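Local coordinates for ColD (Escherichia coli, PDB 3GR9), which removes, in its natural form, the C3'-hydroxyl of GDP-4-keto-6-deoxy-D-mannose during L-colitose biosynthesis, and is here a two-site variant made to act as a PLP-dependent aminotransferase, at residues B[62-67]-B[249-254]; B[182-187]-B[199-204]; B[328-333]-B[383-388]. The protein carries 2 engineered substitutions. All coordinates share one frame; numbering follows the deposited sequence.

Interaction 1. Residues B[62-67]-B[249-254]; sequences NLLMIA and YNVRPL. With AKG (2-oxoglutaric acid), chain I.
Leu63 lays a methyl group over one face of the Tyr249 ring, CD2 standing 4.0 Å from the ring centroid and 14° off the normal, a CH-pi contact displaced toward the phenol end. Its other branch reaches farther out, with Leu63 CD1 3.7 Å from Tyr249 OH. This double approach depends on Leu63 CG lying anti to the backbone N (chi1 178°), which carries both methyls off the helix toward the loop. Leu64, the next residue on helix 58-71, slides past the tyrosine: its CD1 comes within 3.5 Å of Tyr249 CD2, meeting the ring obliquely. Leu64 also meets Val251 tip to tip, CD2 to CG2 at 3.7 Å. One turn beyond Leu63, Ala67 sets its CB near the plane of the ring, 4.5 Å from Tyr249 CE2; a small residue suits a place where the helix comes close to an aromatic edge.

The phenol oxygen is hydrogen-bonded to the hydroxyl of Tyr100, which gives the buried ring a polar partner. Arg252, just past Val251, faces the other way. Its guanidinium approaches a 2-oxoglutarate carboxylate edge-on: Arg252 NH2 donates to ligand O4 at 3.0 Å (163° at the hydrogen), while Arg252 NH1 to ligand O3 is weak at 3.4 Å. In the second subunit, Glu196 accepts a bond from ND2 of Asn250, and Arg333 of that subunit binds the same ligand.

The loop is therefore two-sided. Apolar packing seats Tyr249 and Val251 against the helix, whereas the alternating residues Asn250 and Arg252 project to the subunit interface, where the Arg252 guanidinium pairs with Glu196 of the second subunit through NE and with the ligand carboxylate through NH1 and NH2.

Interaction 2. Residues B[182-187]-B[199-204]; sequences GTFSSF and CIVTDD. With AKG (2-oxoglutaric acid), chain J.
Phe184 and Cys199 form an antiparallel hydrogen-bonded pair, with Phe184 N to Cys199 O at 2.8 Å and Cys199 N to Phe184 O at 3.1 Å. Two residues along, Val201 N reaches Gly182 O at 3.0 Å, and the return bond from Gly182 N is weak. Between these pairs, Thr183 and Ile200 face each other as a non-hydrogen-bonded pair. Here CA-H...O contacts supplement the pairing: Thr183 CA lies 3.2 Å from Cys199 O, and Ile200 CA approaches Gly182 O in the same manner. The short strand axes run at 154° to each other.

These strands belong to the mixed central sheet of a fold type I PLP enzyme, in which 198-202 is the strand antiparallel to both its neighbours, 181-185 and 51-55. The loop between the two strands carries the engineered Lys190, modified here by the cofactor.

Side chains divide between the two faces of the sheet. Phe184, Cys199 and Val201 face helix 34-47, where Phe184 also meets the rings of Phe43 and Phe47. With CG opposite the carbonyl carbon about the CA-CB bond (chi1 -58°), the Phe184 ring leans across the neighbouring strand, CD1 presenting its edge to Cys199 O at 3.5 Å and CE1 touching Val201 CG1 at 4.0 Å; Gly182 leaves this face without a side chain beside Val201. Thr183 and Ile200, branched at CB as suits an extended backbone, pack against helix 58-71, and Thr183 OG1 is hydrogen-bonded to Asn62 OD1.

Polar and ligand contacts gather at and just past the end of strand 181-185. Ser185 OG bonds a phosphate oxygen of the modified residue at position 190 and weakly accepts the N-H of Phe187. The Phe187 ring lies under a 2-oxoglutarate carboxylate, with CE2 3.4 Å from ligand C5 and ligand O3 above the ring centre.

Interaction 3. Residues B[328-333]-B[383-388]; sequences AGIECR and DYLREV. With AKG (2-oxoglutaric acid), chain J.
Tyr384 turns the edge of its ring to the backbone of Ala328. Tyr384 CE2 comes to 3.2 Å from Ala328 O, and Tyr384 OH donates a weak hydrogen bond to the same oxygen at 3.4 Å. The ring is carried there by CG lying anti to the backbone N (chi1 -173°). Val388, one turn later, stands over a face of that ring, and its CG2 also touches Ala328 CB at 3.9 Å, so the small alanine methyl rests against both the valine and the phenol. Ile330 meets the ring aslant, CD1 to Tyr384 CD2 at 4.1 Å, and the same methyl lies 4.3 Å from Leu385 CD1.

Between Ala328 and Ile330, Gly329 takes a positive phi (75°) in a Schellman motif that ends helix 318-327; glycine adopts this conformation readily. The segment then runs inward to Arg333, whose NH1 binds 2-oxoglutarate O1 at 3.3 Å.

The contact thus joins the exit of helix 318-327 to the C-terminal helix 379-388. Leu325 of the former touches Ile330 and Val388, Leu385 reaches Phe282 and Phe286 of helix 255-286, and Cys332 packs on Val371 of strand 368-372.

In the fold
Interactions 1 and 2 are both core contacts and share helix 58-71: one side of it receives the loop 249-254, while Leu64 and Met65 also pack on Ile200 of the central sheet. Interaction 3 is only partly buried, its centre about 38 Å from that of interaction 1 and about 33 Å from that of interaction 2. Their chemistry follows their place: side-chain packing between helix and loop in the first, backbone pairing within a sheet in the second, and mixed apolar and weak polar contacts near the surface in the third. Phe187 and Arg333 share one 2-oxoglutarate, which Arg252 of the second subunit also binds; Arg252 of this chain binds the other.

Interaction 1. Residues B[62-67]-B[249-254]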
loop_
_atom_site.group_PDB
_atom_site.type_symbol
_atom_site.label_atom_id
_atom_site.label_comp_id
_atom_site.label_asym_id
_atom_site.label_seq_id
_atom_site.Cartn_x
_atom_site.Cartn_y
_atom_site.Cartn_z
ATOM N N ASN B 62 -1.097 7.543 6.023
ATOM C CA ASN B 62 -2.374 7.967 6.626
ATOM C C ASN B 62 -3.134 6.718 7.038
ATOM O O ASN B 62 -3.724 6.680 8.110
ATOM C CB ASN B 62 -3.250 8.837 5.688
ATOM C CG ASN B 62 -2.778 10.276 5.598
ATOM O OD1 ASN B 62 -1.800 10.665 6.223
ATOM N ND2 ASN B 62 -3.462 11.065 4.793
ATOM N N LEU B 63 -3.093 5.691 6.193
ATOM C CA LEU B 63 -3.732 4.398 6.483
ATOM C C LEU B 63 -3.220 3.862 7.807
ATOM O O LEU B 63 -3.970 3.497 8.701
ATOM C CB LEU B 63 -3.346 3.401 5.390
ATOM C CG LEU B 63 -3.856 1.972 5.511
ATOM C CD1 LEU B 63 -5.307 1.966 5.913
ATOM C CD2 LEU B 63 -3.693 1.276 4.167
ATOM N N LEU B 64 -1.903 3.800 7.896
ATOM C CA LEU B 64 -1.205 3.354 9.069
ATOM C C LEU B 64 -1.437 4.270 10.254
ATOM O O LEU B 64 -1.774 3.803 11.356
ATOM C CB LEU B 64 0.272 3.189 8.744
ATOM C CG LEU B 64 0.532 1.681 8.513
ATOM C CD1 LEU B 64 -0.333 1.001 7.411
ATOM C CD2 LEU B 64 1.989 1.406 8.257
ATOM N N MET B 65 -1.401 5.575 10.041
ATOM C CA MET B 65 -1.678 6.451 11.166
ATOM C C MET B 65 -2.988 6.066 11.832
ATOM O O MET B 65 -3.181 6.162 13.035
ATOM C CB MET B 65 -1.902 7.868 10.684
ATOM C CG MET B 65 -1.790 8.741 11.915
ATOM S SD MET B 65 -2.000 10.400 11.410
ATOM C CE MET B 65 -2.937 9.951 9.870
ATOM N N ILE B 66 -3.951 5.675 11.040
ATOM C CA ILE B 66 -5.230 5.351 11.637
ATOM C C ILE B 66 -5.256 3.944 12.179
ATOM O O ILE B 66 -5.532 3.743 13.346
ATOM C CB ILE B 66 -6.365 5.507 10.624
ATOM C CG1 ILE B 66 -6.983 6.905 10.729
ATOM C CG2 ILE B 66 -7.399 4.374 10.761
ATOM C CD1 ILE B 66 -6.007 8.022 11.097
ATOM N N ALA B 67 -5.039 2.972 11.308
ATOM C CA ALA B 67 -5.041 1.576 11.744
ATOM C C ALA B 67 -4.389 1.468 13.094
ATOM O O ALA B 67 -4.854 0.753 13.985
ATOM C CB ALA B 67 -4.243 0.710 10.798
ATOM N N TYR B 249 -0.256 -4.781 6.740
ATOM C CA TYR B 249 -0.235 -4.594 5.327
ATOM C C TYR B 249 1.188 -4.796 4.895
ATOM O O TYR B 249 2.073 -4.899 5.723
ATOM C CB TYR B 249 -0.605 -3.141 5.046
ATOM C CG TYR B 249 -1.977 -2.730 5.492
ATOM C CD1 TYR B 249 -3.091 -3.124 4.791
ATOM C CD2 TYR B 249 -2.159 -1.935 6.606
ATOM C CE1 TYR B 249 -4.344 -2.749 5.176
ATOM C CE2 TYR B 249 -3.408 -1.553 7.011
ATOM C CZ TYR B 249 -4.502 -1.957 6.283
ATOM O OH TYR B 249 -5.754 -1.602 6.659
ATOM N N ASN B 250 1.432 -4.819 3.594
ATOM C CA ASN B 250 2.806 -4.754 3.160
ATOM C C ASN B 250 3.075 -3.368 2.602
ATOM O O ASN B 250 3.037 -3.184 1.392
ATOM C CB ASN B 250 3.196 -5.812 2.138
ATOM C CG ASN B 250 4.492 -5.472 1.451
ATOM O OD1 ASN B 250 5.051 -4.420 1.696
ATOM N ND2 ASN B 250 4.975 -6.347 0.602
ATOM N N VAL B 251 3.335 -2.401 3.480
ATOM C CA VAL B 251 3.599 -1.013 3.058
ATOM C C VAL B 251 4.990 -0.453 3.030
ATOM O O VAL B 251 5.196 0.768 3.028
ATOM C CB VAL B 251 2.466 0.015 3.220
ATOM C CG1 VAL B 251 1.175 -0.570 2.708
ATOM C CG2 VAL B 251 2.343 0.587 4.656
ATOM N N ARG B 252 5.923 -1.400 2.981
ATOM C CA ARG B 252 7.363 -1.159 2.915
ATOM C C ARG B 252 7.742 -0.205 1.787
ATOM O O ARG B 252 7.247 -0.320 0.663
ATOM C CB ARG B 252 8.113 -2.498 2.726
ATOM C CG ARG B 252 8.126 -3.460 3.969
ATOM C CD ARG B 252 9.118 -4.564 3.719
ATOM N NE ARG B 252 8.727 -5.306 2.533
ATOM C CZ ARG B 252 8.547 -6.620 2.514
ATOM N NH1 ARG B 252 8.791 -7.328 3.610
ATOM N NH2 ARG B 252 8.187 -7.242 1.392
ATOM N N PRO B 253 8.660 0.714 2.094
ATOM C CA PRO B 253 9.132 1.655 1.102
ATOM C C PRO B 253 10.269 0.865 0.497
ATOM O O PRO B 253 10.630 -0.199 1.026
ATOM C CB PRO B 253 9.661 2.827 1.941
ATOM C CG PRO B 253 9.012 2.693 3.253
ATOM C CD PRO B 253 8.878 1.225 3.461
ATOM N N LEU B 254 10.810 1.367 -0.609
ATOM C CA LEU B 254 11.911 0.675 -1.281
ATOM C C LEU B 254 13.249 1.333 -0.945
ATOM O O LEU B 254 13.359 2.555 -0.952
ATOM C CB LEU B 254 11.731 0.748 -2.805
ATOM C CG LEU B 254 10.684 -0.103 -3.557
ATOM C CD1 LEU B 254 10.954 0.062 -5.071
ATOM C CD2 LEU B 254 10.898 -1.572 -3.192
HETATM C C1 AKG I . 7.573 -15.794 2.237
HETATM O O1 AKG I . 8.653 -15.719 2.874
HETATM O O2 AKG I . 6.948 -16.883 2.167
HETATM C C2 AKG I . 6.988 -14.577 1.623
HETATM O O5 AKG I . 5.854 -14.630 1.200
HETATM C C3 AKG I . 7.784 -13.292 1.578
HETATM C C4 AKG I . 7.116 -12.195 2.416
HETATM C C5 AKG I . 7.763 -10.881 2.116
HETATM O O3 AKG I . 8.971 -10.605 2.667
HETATM O O4 AKG I . 7.211 -10.057 1.323
#

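Interaction 2. Residues B[182-187]-B[199-204]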
loop_
_atom_site.group_PDB
_atom_site.type_symbol
_atom_site.label_atom_id
_atom_site.label_comp_id
_atom_site.label_asym_id
_atom_site.label_seq_id
_atom_site.Cartn_x
_atom_site.Cartn_y
_atom_site.Cartn_z
ATOM N N GLY B 182 2.067 12.495 12.909
ATOM C CA GLY B 182 2.048 13.415 11.781
ATOM C C GLY B 182 2.499 12.613 10.560
ATOM O O GLY B 182 3.371 11.758 10.709
ATOM N N THR B 183 1.900 12.868 9.388
ATOM C CA THR B 183 2.240 12.174 8.126
ATOM C C THR B 183 2.900 13.143 7.099
ATOM O O THR B 183 2.626 14.355 7.076
ATOM C CB THR B 183 0.976 11.618 7.417
ATOM O OG1 THR B 183 -0.022 12.651 7.245
ATOM C CG2 THR B 183 0.391 10.398 8.145
ATOM N N PHE B 184 3.752 12.612 6.235
ATOM C CA PHE B 184 4.392 13.424 5.208
ATOM C C PHE B 184 4.287 12.591 3.942
ATOM O O PHE B 184 4.047 11.406 4.032
ATOM C CB PHE B 184 5.850 13.766 5.524
ATOM C CG PHE B 184 6.045 14.501 6.830
ATOM C CD1 PHE B 184 5.974 13.807 8.052
ATOM C CD2 PHE B 184 6.345 15.880 6.844
ATOM C CE1 PHE B 184 6.156 14.480 9.282
ATOM C CE2 PHE B 184 6.530 16.571 8.059
ATOM C CZ PHE B 184 6.435 15.867 9.272
ATOM N N SER B 185 4.373 13.216 2.771
ATOM C CA SER B 185 4.296 12.511 1.490
ATOM C C SER B 185 5.538 12.892 0.673
ATOM O O SER B 185 5.865 14.083 0.616
ATOM C CB SER B 185 3.024 12.916 0.729
ATOM O OG SER B 185 3.246 12.782 -0.665
ATOM N N SER B 186 6.247 11.905 0.097
ATOM C CA SER B 186 7.465 12.160 -0.747
ATOM C C SER B 186 7.214 11.918 -2.246
ATOM O O SER B 186 8.090 11.476 -3.013
ATOM C CB SER B 186 8.786 11.455 -0.289
ATOM O OG SER B 186 8.674 10.627 0.870
ATOM N N PHE B 187 5.981 12.207 -2.638
ATOM C CA PHE B 187 5.524 12.055 -4.009
ATOM C C PHE B 187 6.071 13.199 -4.874
ATOM O O PHE B 187 6.279 14.275 -4.386
ATOM C CB PHE B 187 4.023 12.182 -4.041
ATOM C CG PHE B 187 3.457 11.912 -5.378
ATOM C CD1 PHE B 187 3.829 10.764 -6.032
ATOM C CD2 PHE B 187 2.641 12.833 -6.018
ATOM C CE1 PHE B 187 3.330 10.488 -7.272
ATOM C CE2 PHE B 187 2.141 12.556 -7.270
ATOM C CZ PHE B 187 2.496 11.380 -7.900
ATOM N N CYS B 199 5.947 9.233 5.199
ATOM C CA CYS B 199 6.571 9.119 6.508
ATOM C C CYS B 199 5.657 9.463 7.680
ATOM O O CYS B 199 4.932 10.465 7.655
ATOM C CB CYS B 199 7.794 10.035 6.564
ATOM S SG CYS B 199 9.081 9.469 7.704
ATOM N N ILE B 200 5.727 8.656 8.715
ATOM C CA ILE B 200 4.968 8.907 9.915
ATOM C C ILE B 200 5.937 9.159 11.048
ATOM O O ILE B 200 6.711 8.287 11.422
ATOM C CB ILE B 200 4.238 7.655 10.394
ATOM C CG1 ILE B 200 3.650 6.861 9.231
ATOM C CG2 ILE B 200 3.222 8.014 11.436
ATOM C CD1 ILE B 200 2.291 6.292 9.533
ATOM N N VAL B 201 5.823 10.302 11.686
ATOM C CA VAL B 201 6.671 10.472 12.841
ATOM C C VAL B 201 5.794 10.360 14.077
ATOM O O VAL B 201 4.549 10.344 13.984
ATOM C CB VAL B 201 7.508 11.767 12.803
ATOM C CG1 VAL B 201 8.282 11.863 11.494
ATOM C CG2 VAL B 201 6.649 12.992 13.021
ATOM N N THR B 202 6.470 10.220 15.210
ATOM C CA THR B 202 5.856 10.092 16.529
ATOM C C THR B 202 6.975 10.052 17.573
ATOM O O THR B 202 8.133 9.775 17.291
ATOM C CB THR B 202 4.931 8.844 16.648
ATOM O OG1 THR B 202 3.940 9.040 17.671
ATOM C CG2 THR B 202 5.719 7.611 16.982
ATOM N N ASP B 203 6.618 10.353 18.800
ATOM C CA ASP B 203 7.576 10.377 19.876
ATOM C C ASP B 203 7.073 9.295 20.822
ATOM O O ASP B 203 7.682 9.018 21.865
ATOM C CB ASP B 203 7.481 11.760 20.556
ATOM C CG ASP B 203 8.291 12.816 19.853
ATOM O OD1 ASP B 203 9.482 12.538 19.582
ATOM O OD2 ASP B 203 7.732 13.876 19.493
ATOM N N ASP B 204 5.933 8.706 20.454
ATOM C CA ASP B 204 5.261 7.678 21.254
ATOM C C ASP B 204 5.838 6.269 20.995
ATOM O O ASP B 204 5.752 5.739 19.888
ATOM C CB ASP B 204 3.750 7.769 21.014
ATOM C CG ASP B 204 2.918 7.106 22.101
ATOM O OD1 ASP B 204 2.828 5.862 22.136
ATOM O OD2 ASP B 204 2.272 7.844 22.877
HETATM C C1 AKG J . -2.292 16.288 -5.176
HETATM O O1 AKG J . -2.363 16.398 -6.435
HETATM O O2 AKG J . -2.759 17.146 -4.400
HETATM C C2 AKG J . -1.668 15.115 -4.566
HETATM O O5 AKG J . -1.042 15.247 -3.558
HETATM C C3 AKG J . -1.787 13.790 -5.231
HETATM C C4 AKG J . -0.561 13.002 -4.861
HETATM C C5 AKG J . -0.642 11.698 -5.574
HETATM O O3 AKG J . -0.000 10.713 -5.116
HETATM O O4 AKG J . -1.364 11.608 -6.723
#

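Interaction 3. Residues B[328-333]-B[383-388]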
loop_
_atom_site.group_PDB
_atom_site.type_symbol
_atom_site.label_atom_id
_atom_site.label_comp_id
_atom_site.label_asym_id
_atom_site.label_seq_id
_atom_site.Cartn_x
_atom_site.Cartn_y
_atom_site.Cartn_z
ATOM N N ALA B 328 -1.942 31.466 -21.749
ATOM C CA ALA B 328 -0.735 32.248 -21.463
ATOM C C ALA B 328 0.426 31.334 -21.054
ATOM O O ALA B 328 1.500 31.806 -20.681
ATOM C CB ALA B 328 -1.023 33.250 -20.352
ATOM N N GLY B 329 0.198 30.027 -21.117
ATOM C CA GLY B 329 1.220 29.065 -20.750
ATOM C C GLY B 329 1.367 29.019 -19.235
ATOM O O GLY B 329 2.474 28.840 -18.697
ATOM N N ILE B 330 0.242 29.216 -18.556
ATOM C CA ILE B 330 0.228 29.150 -17.108
ATOM C C ILE B 330 -0.518 27.899 -16.644
ATOM O O ILE B 330 -1.678 27.687 -17.025
ATOM C CB ILE B 330 -0.380 30.412 -16.488
ATOM C CG1 ILE B 330 0.339 31.669 -17.012
ATOM C CG2 ILE B 330 -0.324 30.315 -14.975
ATOM C CD1 ILE B 330 1.087 32.584 -15.951
ATOM N N GLU B 331 0.155 27.047 -15.866
ATOM C CA GLU B 331 -0.540 25.831 -15.404
ATOM C C GLU B 331 -1.292 26.162 -14.122
ATOM O O GLU B 331 -0.733 26.755 -13.207
ATOM C CB GLU B 331 0.437 24.691 -15.124
ATOM C CG GLU B 331 0.096 23.381 -15.781
ATOM C CD GLU B 331 1.232 22.385 -15.625
ATOM O OE1 GLU B 331 2.390 22.834 -15.477
ATOM O OE2 GLU B 331 0.975 21.161 -15.632
ATOM N N CYS B 332 -2.558 25.777 -14.055
ATOM C CA CYS B 332 -3.367 26.050 -12.883
ATOM C C CYS B 332 -4.335 24.903 -12.663
ATOM O O CYS B 332 -4.539 24.127 -13.587
ATOM C CB CYS B 332 -4.075 27.399 -13.002
ATOM S SG CYS B 332 -5.648 27.410 -13.916
ATOM N N ARG B 333 -4.898 24.846 -11.446
ATOM C CA ARG B 333 -5.785 23.777 -11.012
ATOM C C ARG B 333 -6.585 24.106 -9.762
ATOM O O ARG B 333 -6.247 25.009 -9.031
ATOM C CB ARG B 333 -4.841 22.612 -10.578
ATOM C CG ARG B 333 -4.063 22.962 -9.329
ATOM C CD ARG B 333 -3.239 21.758 -8.888
ATOM N NE ARG B 333 -4.094 20.989 -8.020
ATOM C CZ ARG B 333 -3.714 20.023 -7.192
ATOM N NH1 ARG B 333 -2.455 19.593 -7.168
ATOM N NH2 ARG B 333 -4.655 19.424 -6.447
ATOM N N ASP B 383 5.950 37.735 -12.053
ATOM C CA ASP B 383 5.746 39.013 -12.735
ATOM C C ASP B 383 4.773 38.798 -13.900
ATOM O O ASP B 383 3.827 39.557 -14.085
ATOM C CB ASP B 383 7.081 39.561 -13.264
ATOM C CG ASP B 383 7.905 40.212 -12.171
ATOM O OD1 ASP B 383 7.255 40.617 -11.186
ATOM O OD2 ASP B 383 9.150 40.378 -12.306
ATOM N N TYR B 384 4.991 37.744 -14.676
ATOM C CA TYR B 384 4.108 37.467 -15.793
ATOM C C TYR B 384 2.694 37.152 -15.291
ATOM O O TYR B 384 1.688 37.407 -15.975
ATOM C CB TYR B 384 4.678 36.290 -16.569
ATOM C CG TYR B 384 3.945 35.992 -17.857
ATOM C CD1 TYR B 384 3.509 37.017 -18.697
ATOM C CD2 TYR B 384 3.702 34.673 -18.250
ATOM C CE1 TYR B 384 2.826 36.735 -19.888
ATOM C CE2 TYR B 384 3.043 34.375 -19.441
ATOM C CZ TYR B 384 2.615 35.408 -20.262
ATOM O OH TYR B 384 1.974 35.096 -21.450
ATOM N N LEU B 385 2.614 36.564 -14.100
ATOM C CA LEU B 385 1.321 36.198 -13.540
ATOM C C LEU B 385 0.484 37.427 -13.155
ATOM O O LEU B 385 -0.734 37.463 -13.297
ATOM C CB LEU B 385 1.520 35.228 -12.363
ATOM C CG LEU B 385 0.378 34.699 -11.461
ATOM C CD1 LEU B 385 -0.462 33.660 -12.110
ATOM C CD2 LEU B 385 1.009 34.077 -10.235
ATOM N N ARG B 386 1.145 38.471 -12.691
ATOM C CA ARG B 386 0.424 39.644 -12.270
ATOM C C ARG B 386 -0.184 40.377 -13.455
ATOM O O ARG B 386 -1.131 41.162 -13.324
ATOM C CB ARG B 386 1.377 40.571 -11.525
ATOM C CG ARG B 386 0.890 40.889 -10.131
ATOM C CD ARG B 386 -0.626 40.877 -10.173
ATOM N NE ARG B 386 -1.211 42.037 -9.517
ATOM C CZ ARG B 386 -2.069 42.880 -10.085
ATOM N NH1 ARG B 386 -2.464 42.708 -11.349
ATOM N NH2 ARG B 386 -2.518 43.901 -9.369
ATOM N N GLU B 387 0.380 40.121 -14.618
ATOM C CA GLU B 387 -0.078 40.794 -15.824
ATOM C C GLU B 387 -1.302 40.112 -16.355
ATOM O O GLU B 387 -2.300 40.756 -16.661
ATOM C CB GLU B 387 0.990 40.735 -16.905
ATOM C CG GLU B 387 2.346 41.215 -16.444
ATOM C CD GLU B 387 2.557 42.672 -16.766
ATOM O OE1 GLU B 387 1.673 43.216 -17.474
ATOM O OE2 GLU B 387 3.591 43.248 -16.322
ATOM N N VAL B 388 -1.209 38.799 -16.502
ATOM C CA VAL B 388 -2.342 38.085 -17.018
ATOM C C VAL B 388 -3.524 38.376 -16.134
ATOM O O VAL B 388 -4.604 38.667 -16.621
ATOM C CB VAL B 388 -2.083 36.598 -17.059
ATOM C CG1 VAL B 388 -3.305 35.886 -17.615
ATOM C CG2 VAL B 388 -0.883 36.359 -17.951
HETATM C C1 AKG J . -2.292 16.288 -5.176
HETATM O O1 AKG J . -2.363 16.398 -6.435
HETATM O O2 AKG J . -2.759 17.146 -4.400
HETATM C C2 AKG J . -1.668 15.115 -4.566
HETATM O O5 AKG J . -1.042 15.247 -3.558
HETATM C C3 AKG J . -1.787 13.790 -5.231
HETATM C C4 AKG J . -0.561 13.002 -4.861
HETATM C C5 AKG J . -0.642 11.698 -5.574
HETATM O O3 AKG J . -0.000 10.713 -5.116
HETATM O O4 AKG J . -1.364 11.608 -6.723
#